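Local coordinates for protein indole-3-pyruvate decarboxylase (PDB 2NXW) that uses thiamine diphosphate and magnesium to decarboxylate phenylpyruvate and indole-3-pyruvate, the latter to indole-3-acetaldehyde in the synthesis of the plant hormone auxin, at residues V471-N476 / W497-M502; A422-G427 / F452-W457; E480-F485 / A490-D495. One frame throughout, in Å; residues are numbered along the deposited sequence.

Interaction 1. Residues V471-N476 / W497-M502; sequences VILFNN and WRFADM. With MG (magnesium ion), chain C; TPP (thiamine diphosphate), chain E.
At the edge of the magnesium–diphosphate site, Leu473 and Asn475 on the last stretch of a parallel strand pack against Phe499, which begins the short helix 499-502. The strand runs into the Asn-Asn pair that closes the GDG...NN signature of thiamine diphosphate enzymes, and alternation along it sorts the side chains: Leu473 and Asn475 point toward residues 497-502, while Asn476, just past the strand, serves the cofactor. Leu473 suits a buried place, its CD1 methyl meeting Phe499 CG obliquely at 3.4 Å. At the rim of the same ring, near its plane, Asn475 ND2 lies 3.5 Å from Phe499 CD2, with amide and ring turned 58° apart. On one face of the ring sits Trp497 CB, and Phe452 of helix 449-455 meets it as well. A leucine in place of Phe499 would probably leave Leu473 CD1 and Asn475 ND2 without the ring they both touch, opening a gap between strand and helix. Phe499 also takes part through its backbone, since its N, like Asn475 ND2, donates to Glu537 OE2, while Ala500 N donates to Glu537 OE1; one carboxylate thus ties the strand to the start of the helix. Asn475 OD1 accepts from Ala477 N, and near it lies a water that takes a hydrogen from Trp497 N at 3.1 Å. Asn476 uses both ends of its amide. Its chi1 of 49° sets CG between the backbone N and the carbonyl carbon, and OD1 reaches the magnesium at 2.1 Å, joining Asp449, Ser478 O, a water and two diphosphate oxygens as ligands. The adjoining ND2 donates to cofactor O1B at 3.2 Å, with an N-H...O angle of 145°.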
# COMPACT_ATOMS: atom_id res chain seq x y z
N VAL A 471 33.90 1.60 28.92
CA VAL A 471 33.47 2.12 27.64
C VAL A 471 34.62 2.78 26.91
O VAL A 471 35.23 3.71 27.43
CB VAL A 471 32.35 3.16 27.83
CG1 VAL A 471 31.83 3.65 26.47
CG2 VAL A 471 31.20 2.55 28.63
N ILE A 472 34.92 2.29 25.71
CA ILE A 472 35.98 2.91 24.90
C ILE A 472 35.25 3.70 23.81
O ILE A 472 34.59 3.13 22.95
CB ILE A 472 36.91 1.87 24.25
CG1 ILE A 472 37.58 1.00 25.33
CG2 ILE A 472 37.99 2.60 23.44
CD1 ILE A 472 38.45 -0.11 24.79
N LEU A 473 35.38 5.03 23.89
CA LEU A 473 34.72 5.93 22.96
C LEU A 473 35.73 6.36 21.90
O LEU A 473 36.74 6.99 22.21
CB LEU A 473 34.20 7.14 23.74
CG LEU A 473 33.17 8.10 23.11
CD1 LEU A 473 32.72 9.11 24.17
CD2 LEU A 473 33.78 8.82 21.89
N PHE A 474 35.43 6.01 20.65
CA PHE A 474 36.29 6.32 19.50
C PHE A 474 35.94 7.75 19.08
O PHE A 474 34.94 7.98 18.39
CB PHE A 474 35.98 5.35 18.34
CG PHE A 474 36.46 3.93 18.54
CD1 PHE A 474 37.06 3.24 17.49
CD2 PHE A 474 36.26 3.26 19.76
CE1 PHE A 474 37.44 1.91 17.63
CE2 PHE A 474 36.64 1.92 19.91
CZ PHE A 474 37.24 1.24 18.84
N ASN A 475 36.76 8.72 19.47
CA ASN A 475 36.45 10.10 19.14
C ASN A 475 37.26 10.66 17.99
O ASN A 475 38.38 11.16 18.19
CB ASN A 475 36.61 11.00 20.37
CG ASN A 475 35.97 12.37 20.17
OD1 ASN A 475 35.59 12.72 19.05
ND2 ASN A 475 35.86 13.14 21.23
N ASN A 476 36.68 10.59 16.79
CA ASN A 476 37.35 11.15 15.62
C ASN A 476 36.66 12.44 15.16
O ASN A 476 36.95 12.94 14.08
CB ASN A 476 37.43 10.12 14.46
CG ASN A 476 36.10 9.43 14.14
OD1 ASN A 476 35.03 9.92 14.49
ND2 ASN A 476 36.18 8.29 13.45
N TRP A 497 33.79 17.42 21.39
CA TRP A 497 32.99 17.26 22.60
C TRP A 497 33.98 16.61 23.57
O TRP A 497 34.65 15.64 23.20
CB TRP A 497 31.81 16.30 22.38
CG TRP A 497 30.73 16.81 21.46
CD1 TRP A 497 30.89 17.24 20.16
CD2 TRP A 497 29.32 16.83 21.72
NE1 TRP A 497 29.65 17.51 19.60
CE2 TRP A 497 28.68 17.27 20.54
CE3 TRP A 497 28.54 16.51 22.85
CZ2 TRP A 497 27.29 17.39 20.45
CZ3 TRP A 497 27.15 16.63 22.75
CH2 TRP A 497 26.55 17.07 21.56
N ARG A 498 34.10 17.15 24.78
CA ARG A 498 35.03 16.60 25.77
C ARG A 498 34.28 15.59 26.62
O ARG A 498 33.87 15.87 27.74
CB ARG A 498 35.59 17.72 26.65
CG ARG A 498 36.72 18.53 26.01
CD ARG A 498 36.27 19.37 24.85
NE ARG A 498 35.30 20.38 25.25
CZ ARG A 498 35.00 21.45 24.53
NH1 ARG A 498 34.10 22.31 24.99
NH2 ARG A 498 35.60 21.67 23.37
N PHE A 499 34.10 14.40 26.06
CA PHE A 499 33.33 13.36 26.73
C PHE A 499 33.91 12.90 28.06
O PHE A 499 33.17 12.74 29.04
CB PHE A 499 33.15 12.18 25.78
CG PHE A 499 32.39 12.51 24.51
CD1 PHE A 499 31.02 12.77 24.54
CD2 PHE A 499 33.04 12.50 23.27
CE1 PHE A 499 30.30 13.00 23.36
CE2 PHE A 499 32.33 12.74 22.09
CZ PHE A 499 30.96 12.98 22.13
N ALA A 500 35.23 12.70 28.11
CA ALA A 500 35.85 12.26 29.36
C ALA A 500 35.57 13.28 30.45
O ALA A 500 35.32 12.89 31.60
CB ALA A 500 37.36 12.08 29.17
N ASP A 501 35.62 14.57 30.11
CA ASP A 501 35.36 15.63 31.08
C ASP A 501 33.92 15.64 31.59
O ASP A 501 33.61 16.27 32.60
CB ASP A 501 35.63 17.01 30.48
CG ASP A 501 37.11 17.31 30.29
OD1 ASP A 501 37.97 16.58 30.83
OD2 ASP A 501 37.40 18.32 29.60
N MET A 502 33.02 14.99 30.86
CA MET A 502 31.62 14.96 31.27
C MET A 502 31.27 13.72 32.10
O MET A 502 30.18 13.64 32.66
CB MET A 502 30.73 15.03 30.02
CG MET A 502 30.94 16.30 29.21
SD MET A 502 30.02 16.31 27.63
CE MET A 502 28.42 16.67 28.20
MG MG C . 33.10 9.19 14.79
N1' TPP E . 21.01 7.40 12.44
C2' TPP E . 20.86 6.22 13.06
CM2 TPP E . 19.91 6.11 14.25
N3' TPP E . 21.53 5.14 12.65
C4' TPP E . 22.39 5.18 11.59
N4' TPP E . 22.99 4.03 11.17
C5' TPP E . 22.63 6.43 10.94
C6' TPP E . 21.88 7.54 11.39
C7' TPP E . 23.62 6.59 9.76
N3 TPP E . 25.09 6.37 10.14
C2 TPP E . 25.64 5.19 9.88
S1 TPP E . 27.30 5.36 10.42
C5 TPP E . 27.19 7.03 10.97
C4 TPP E . 25.87 7.37 10.69
CM4 TPP E . 25.32 8.79 11.02
C6 TPP E . 28.29 7.81 11.57
C7 TPP E . 28.66 7.21 12.94
O7 TPP E . 29.54 8.14 13.51
PA TPP E . 30.28 7.55 14.79
O1A TPP E . 29.32 7.06 15.87
O2A TPP E . 31.13 8.72 15.29
O3A TPP E . 31.25 6.35 14.41
PB TPP E . 32.33 6.48 13.16
O1B TPP E . 33.03 7.84 13.21
O2B TPP E . 33.30 5.29 13.39
O3B TPP E . 31.62 6.28 11.83
O HOH W 1 33.98 7.59 15.90
O HOH W 2 34.44 15.20 19.35

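Interaction 2. Residues A422-G427 / F452-W457; sequences AGMGFG and FQMTGW. With TPP (thiamine diphosphate), chain E.
Met454 and Thr455, near the end of helix 449-455, meet Met424 and Gly425 of the loop that carries the aminopyrimidine of thiamine diphosphate. Before them, the CB of Phe452 points away from this loop, and its ring packs by Leu473 and takes Gly456 CA over the centre of one face. Gln453 faces the subunit boundary, where its OE1 is hydrogen-bonded to Ser66 OG of the second subunit. Met454 is fully extended beyond CG, a shape that carries its thioether across to the cofactor: SD touches Met424 CB at 3.6 Å, CE meets Met424 CE at 3.6 Å and comes within 3.9 Å of N1' of the pyrimidine. A methionine suits the place, long enough to reach the ring and apolar like the side chain it meets. Thr455 adds the polar link, OG1 donating to Gly425 O at 2.7 Å. With chi1 at 64° the hydroxyl meets that carbonyl from the side, at a C=O...O angle of 115°, while CG2 lies against Gly425. A side chain at Gly425 would run into this methyl and into the carbonyl O of Met424. Gly456 is likewise fitted by its lack of a side chain, because a CB would strike the Phe452 ring. Trp457 then folds back, NE1 donating to Gln453 O at 2.9 Å from above the carbonyl plane, and its ring stacks on Trp457 of the second subunit. Across from the helix, Ala422 O accepts from N4' at 2.7 Å, and Met424 N donates to N3' at 3.1 Å. Met424, bent at its last torsion, lays SD 3.2 Å from thiazolium C4. Its side chain thus fills the angle between the two cofactor rings, the large apolar residue that supports the V conformation characteristic of thiamine diphosphate enzymes.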
# COMPACT_ATOMS: atom_id res chain seq x y z
N ALA A 422 22.10 -2.16 11.65
CA ALA A 422 23.00 -1.01 11.52
C ALA A 422 22.49 0.31 12.09
O ALA A 422 22.89 1.38 11.63
CB ALA A 422 23.39 -0.82 10.06
N GLY A 423 21.64 0.24 13.10
CA GLY A 423 21.13 1.46 13.71
C GLY A 423 22.04 1.91 14.84
O GLY A 423 22.48 1.11 15.66
N MET A 424 22.31 3.21 14.89
CA MET A 424 23.15 3.78 15.93
C MET A 424 22.42 4.00 17.24
O MET A 424 21.20 4.22 17.27
CB MET A 424 23.71 5.13 15.49
CG MET A 424 24.74 5.06 14.40
SD MET A 424 25.02 6.68 13.73
CE MET A 424 25.80 7.55 15.13
N GLY A 425 23.19 3.99 18.33
CA GLY A 425 22.66 4.24 19.66
C GLY A 425 22.55 3.00 20.51
O GLY A 425 22.39 3.08 21.72
N PHE A 426 22.69 1.85 19.87
CA PHE A 426 22.58 0.56 20.55
C PHE A 426 23.67 0.28 21.60
O PHE A 426 23.40 -0.30 22.65
CB PHE A 426 22.63 -0.54 19.48
CG PHE A 426 22.59 -1.94 20.01
CD1 PHE A 426 21.37 -2.58 20.19
CD2 PHE A 426 23.76 -2.66 20.26
CE1 PHE A 426 21.31 -3.92 20.61
CE2 PHE A 426 23.71 -3.99 20.68
CZ PHE A 426 22.49 -4.63 20.85
N GLY A 427 24.88 0.72 21.30
CA GLY A 427 26.04 0.38 22.11
C GLY A 427 26.05 0.51 23.61
O GLY A 427 26.14 -0.49 24.34
N PHE A 452 27.74 8.13 20.65
CA PHE A 452 27.71 8.48 22.06
C PHE A 452 26.84 9.72 22.28
O PHE A 452 26.15 9.83 23.28
CB PHE A 452 29.13 8.74 22.58
CG PHE A 452 29.22 8.78 24.08
CD1 PHE A 452 29.56 7.64 24.80
CD2 PHE A 452 28.90 9.94 24.77
CE1 PHE A 452 29.60 7.67 26.20
CE2 PHE A 452 28.93 9.97 26.17
CZ PHE A 452 29.28 8.83 26.88
N GLN A 453 26.88 10.67 21.34
CA GLN A 453 26.06 11.87 21.46
C GLN A 453 24.58 11.52 21.50
O GLN A 453 23.76 12.29 22.00
CB GLN A 453 26.31 12.81 20.27
CG GLN A 453 27.68 13.45 20.25
CD GLN A 453 27.89 14.21 18.97
OE1 GLN A 453 26.93 14.69 18.36
NE2 GLN A 453 29.15 14.35 18.57
N MET A 454 24.23 10.36 20.96
CA MET A 454 22.84 9.91 20.95
C MET A 454 22.39 9.26 22.26
O MET A 454 21.40 9.69 22.85
CB MET A 454 22.62 8.89 19.82
CG MET A 454 22.85 9.43 18.41
SD MET A 454 22.55 8.11 17.21
CE MET A 454 22.54 9.06 15.66
N THR A 455 23.14 8.26 22.71
CA THR A 455 22.73 7.50 23.89
C THR A 455 23.81 7.19 24.91
O THR A 455 23.55 6.44 25.85
CB THR A 455 22.14 6.15 23.44
OG1 THR A 455 23.18 5.40 22.80
CG2 THR A 455 20.96 6.35 22.48
N GLY A 456 25.01 7.74 24.76
CA GLY A 456 26.06 7.45 25.73
C GLY A 456 25.75 7.98 27.12
O GLY A 456 26.26 7.46 28.13
N TRP A 457 24.91 9.00 27.18
CA TRP A 457 24.50 9.65 28.43
C TRP A 457 23.80 8.70 29.39
O TRP A 457 23.67 9.00 30.59
CB TRP A 457 23.59 10.84 28.09
CG TRP A 457 24.12 11.61 26.91
CD1 TRP A 457 23.59 11.65 25.65
CD2 TRP A 457 25.35 12.35 26.85
NE1 TRP A 457 24.41 12.37 24.82
CE2 TRP A 457 25.50 12.81 25.53
CE3 TRP A 457 26.35 12.65 27.79
CZ2 TRP A 457 26.60 13.57 25.11
CZ3 TRP A 457 27.45 13.40 27.38
CH2 TRP A 457 27.57 13.85 26.05
N1' TPP E . 21.01 7.40 12.44
C2' TPP E . 20.86 6.22 13.06
CM2 TPP E . 19.91 6.11 14.25
N3' TPP E . 21.53 5.14 12.65
C4' TPP E . 22.39 5.18 11.59
N4' TPP E . 22.99 4.03 11.17
C5' TPP E . 22.63 6.43 10.94
C6' TPP E . 21.88 7.54 11.39
C7' TPP E . 23.62 6.59 9.76
N3 TPP E . 25.09 6.37 10.14
C2 TPP E . 25.64 5.19 9.88
S1 TPP E . 27.30 5.36 10.42
C5 TPP E . 27.19 7.03 10.97
C4 TPP E . 25.87 7.37 10.69
CM4 TPP E . 25.32 8.79 11.02
C6 TPP E . 28.29 7.81 11.57
C7 TPP E . 28.66 7.21 12.94
O7 TPP E . 29.54 8.14 13.51
PA TPP E . 30.28 7.55 14.79
O1A TPP E . 29.32 7.06 15.87
O2A TPP E . 31.13 8.72 15.29
O3A TPP E . 31.25 6.35 14.41
PB TPP E . 32.33 6.48 13.16
O1B TPP E . 33.03 7.84 13.21
O2B TPP E . 33.30 5.29 13.39
O3B TPP E . 31.62 6.28 11.83

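Interaction 3. Residues E480-F485 / A490-D495; sequences EMLRTF and AFNDLD. With TPP (thiamine diphosphate), chain E.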
# COMPACT_ATOMS: atom_id res chain seq x y z
N GLU A 480 32.54 9.19 10.68
CA GLU A 480 33.53 8.66 9.77
C GLU A 480 33.07 7.62 8.77
O GLU A 480 33.55 7.61 7.64
CB GLU A 480 34.74 8.15 10.56
CG GLU A 480 36.04 7.96 9.73
CD GLU A 480 36.63 9.25 9.17
OE1 GLU A 480 36.27 10.37 9.61
OE2 GLU A 480 37.49 9.14 8.26
N MET A 481 32.16 6.73 9.15
CA MET A 481 31.70 5.77 8.17
C MET A 481 31.06 6.48 6.98
O MET A 481 31.18 6.02 5.84
CB MET A 481 30.68 4.82 8.79
CG MET A 481 31.32 3.70 9.58
SD MET A 481 30.18 2.34 9.86
CE MET A 481 30.09 1.64 8.20
N LEU A 482 30.40 7.60 7.24
CA LEU A 482 29.77 8.35 6.15
C LEU A 482 30.84 9.07 5.33
O LEU A 482 30.70 9.22 4.11
CB LEU A 482 28.73 9.32 6.69
CG LEU A 482 27.62 8.67 7.53
CD1 LEU A 482 26.58 9.73 7.83
CD2 LEU A 482 27.00 7.51 6.77
N ARG A 483 31.91 9.52 5.98
CA ARG A 483 33.00 10.17 5.25
C ARG A 483 33.60 9.17 4.25
O ARG A 483 33.94 9.54 3.13
CB ARG A 483 34.11 10.64 6.21
CG ARG A 483 35.28 11.36 5.48
CD ARG A 483 36.43 11.67 6.42
NE ARG A 483 35.93 12.36 7.61
CZ ARG A 483 35.53 13.62 7.64
NH1 ARG A 483 35.60 14.38 6.55
NH2 ARG A 483 34.99 14.12 8.74
N THR A 484 33.72 7.91 4.64
CA THR A 484 34.32 6.93 3.73
C THR A 484 33.48 6.74 2.47
O THR A 484 34.01 6.43 1.41
CB THR A 484 34.54 5.55 4.39
OG1 THR A 484 33.29 4.87 4.53
CG2 THR A 484 35.21 5.72 5.76
N PHE A 485 32.17 6.94 2.60
CA PHE A 485 31.25 6.78 1.47
C PHE A 485 31.13 8.03 0.61
O PHE A 485 30.90 7.94 -0.60
CB PHE A 485 29.86 6.41 1.97
CG PHE A 485 29.80 5.14 2.77
CD1 PHE A 485 28.76 4.92 3.67
CD2 PHE A 485 30.78 4.16 2.62
CE1 PHE A 485 28.69 3.74 4.41
CE2 PHE A 485 30.72 2.97 3.36
CZ PHE A 485 29.68 2.77 4.26
N ALA A 490 31.03 18.21 3.78
CA ALA A 490 31.50 18.88 4.98
C ALA A 490 30.71 18.52 6.23
O ALA A 490 31.24 18.59 7.34
CB ALA A 490 31.46 20.40 4.78
N PHE A 491 29.45 18.11 6.05
CA PHE A 491 28.60 17.81 7.20
C PHE A 491 29.00 16.63 8.08
O PHE A 491 28.48 16.47 9.19
CB PHE A 491 27.12 17.70 6.76
CG PHE A 491 26.87 16.66 5.71
CD1 PHE A 491 26.96 15.29 6.00
CD2 PHE A 491 26.54 17.03 4.40
CE1 PHE A 491 26.73 14.33 5.02
CE2 PHE A 491 26.31 16.08 3.43
CZ PHE A 491 26.40 14.73 3.72
N ASN A 492 29.94 15.81 7.61
CA ASN A 492 30.39 14.67 8.40
C ASN A 492 31.43 15.09 9.43
O ASN A 492 31.84 14.28 10.28
CB ASN A 492 30.94 13.56 7.50
CG ASN A 492 29.86 12.90 6.67
OD1 ASN A 492 30.07 12.56 5.50
ND2 ASN A 492 28.69 12.70 7.28
N ASP A 493 31.88 16.34 9.35
CA ASP A 493 32.83 16.87 10.32
C ASP A 493 32.05 17.26 11.56
O ASP A 493 31.17 18.12 11.50
CB ASP A 493 33.51 18.15 9.79
CG ASP A 493 34.46 17.90 8.65
OD1 ASP A 493 34.90 16.75 8.45
OD2 ASP A 493 34.79 18.89 7.96
N LEU A 494 32.39 16.67 12.70
CA LEU A 494 31.70 17.00 13.94
C LEU A 494 32.61 17.88 14.78
O LEU A 494 33.80 18.03 14.49
CB LEU A 494 31.30 15.74 14.71
CG LEU A 494 30.38 14.77 13.94
CD1 LEU A 494 30.06 13.55 14.79
CD2 LEU A 494 29.08 15.49 13.54
N ASP A 495 32.03 18.48 15.81
CA ASP A 495 32.75 19.38 16.70
C ASP A 495 33.48 18.56 17.76
O ASP A 495 33.35 17.34 17.83
CB ASP A 495 31.76 20.32 17.37
CG ASP A 495 32.34 21.68 17.67
OD1 ASP A 495 33.58 21.81 17.74
OD2 ASP A 495 31.53 22.62 17.87
N1' TPP E . 21.01 7.40 12.44
C2' TPP E . 20.86 6.22 13.06
CM2 TPP E . 19.91 6.11 14.25
N3' TPP E . 21.53 5.14 12.65
C4' TPP E . 22.39 5.18 11.59
N4' TPP E . 22.99 4.03 11.17
C5' TPP E . 22.63 6.43 10.94
C6' TPP E . 21.88 7.54 11.39
C7' TPP E . 23.62 6.59 9.76
N3 TPP E . 25.09 6.37 10.14
C2 TPP E . 25.64 5.19 9.88
S1 TPP E . 27.30 5.36 10.42
C5 TPP E . 27.19 7.03 10.97
C4 TPP E . 25.87 7.37 10.69
CM4 TPP E . 25.32 8.79 11.02
C6 TPP E . 28.29 7.81 11.57
C7 TPP E . 28.66 7.21 12.94
O7 TPP E . 29.54 8.14 13.51
PA TPP E . 30.28 7.55 14.79
O1A TPP E . 29.32 7.06 15.87
O2A TPP E . 31.13 8.72 15.29
O3A TPP E . 31.25 6.35 14.41
PB TPP E . 32.33 6.48 13.16
O1B TPP E . 33.03 7.84 13.21
O2B TPP E . 33.30 5.29 13.39
O3B TPP E . 31.62 6.28 11.83
O HOH W 3 34.54 16.83 5.68
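A salt-bridge network, beside a small buried side-chain contact, joins helix 480-485 to the loop that follows it in the C-terminal cofactor-binding domain. Arg483 is its middle member. Its NH2 donates to Asp493 OD1 at 2.6 Å, nearly along the C-O bond of the carboxylate, and its NH1 adds a weak bond to the same oxygen. The two flat groups are only 21° from coplanar, and a water bonded to both Arg483 NH1 and Asp493 OD1 closes a small ring beside them. On the other edge, Arg483 NE donates to Glu480 OE1 at 2.8 Å, in the guanidinium plane but from above that of the carboxylate. The bend at chi3 (-52°) swings the guanidinium between its two acids, a task for which arginine, with donors on several edges, is well made. Ser478 OG braces this group, bonding both Arg483 NH2 and Glu480 OE1, while Ser478 O binds the magnesium. The first turn of the helix forms an anion-binding N-terminus: Glu480 N donates to diphosphate O1B at 2.9 Å and Met481 N to O3B at 2.8 Å, and the helix dipole would probably add to the attraction. One residue on, Leu482 sits between loop and cofactor. The Asn492 amide crosses it at about a right angle, with ND2 3.4 Å from Leu482 CB, and Leu482 CD1 rests on the thiazolium methyl CM4 at 3.6 Å. Pro43 of the second subunit packs on the same leucine, and Glu55 of that subunit accepts a hydrogen bond from Ala490 N.

All three contacts lie in the C-terminal cofactor-binding domain, around one thiamine diphosphate, and each reaches the second subunit. Interaction 2 comes first along the chain; the chain then runs through strand 470-475 into helix 480-485 and its loop, so interaction 3 falls between the two halves of interaction 1. Centres of interactions 1 and 2 are about 13 Å apart, and they touch where Phe452 meets Leu473 and Phe499. Interaction 3 lies about 17 Å from interaction 1 and 16 Å from interaction 2, touching the latter through Leu494 and Gln453. Together they line the cofactor from pyrimidine (interaction 2) to magnesium and diphosphate (interactions 1 and 3).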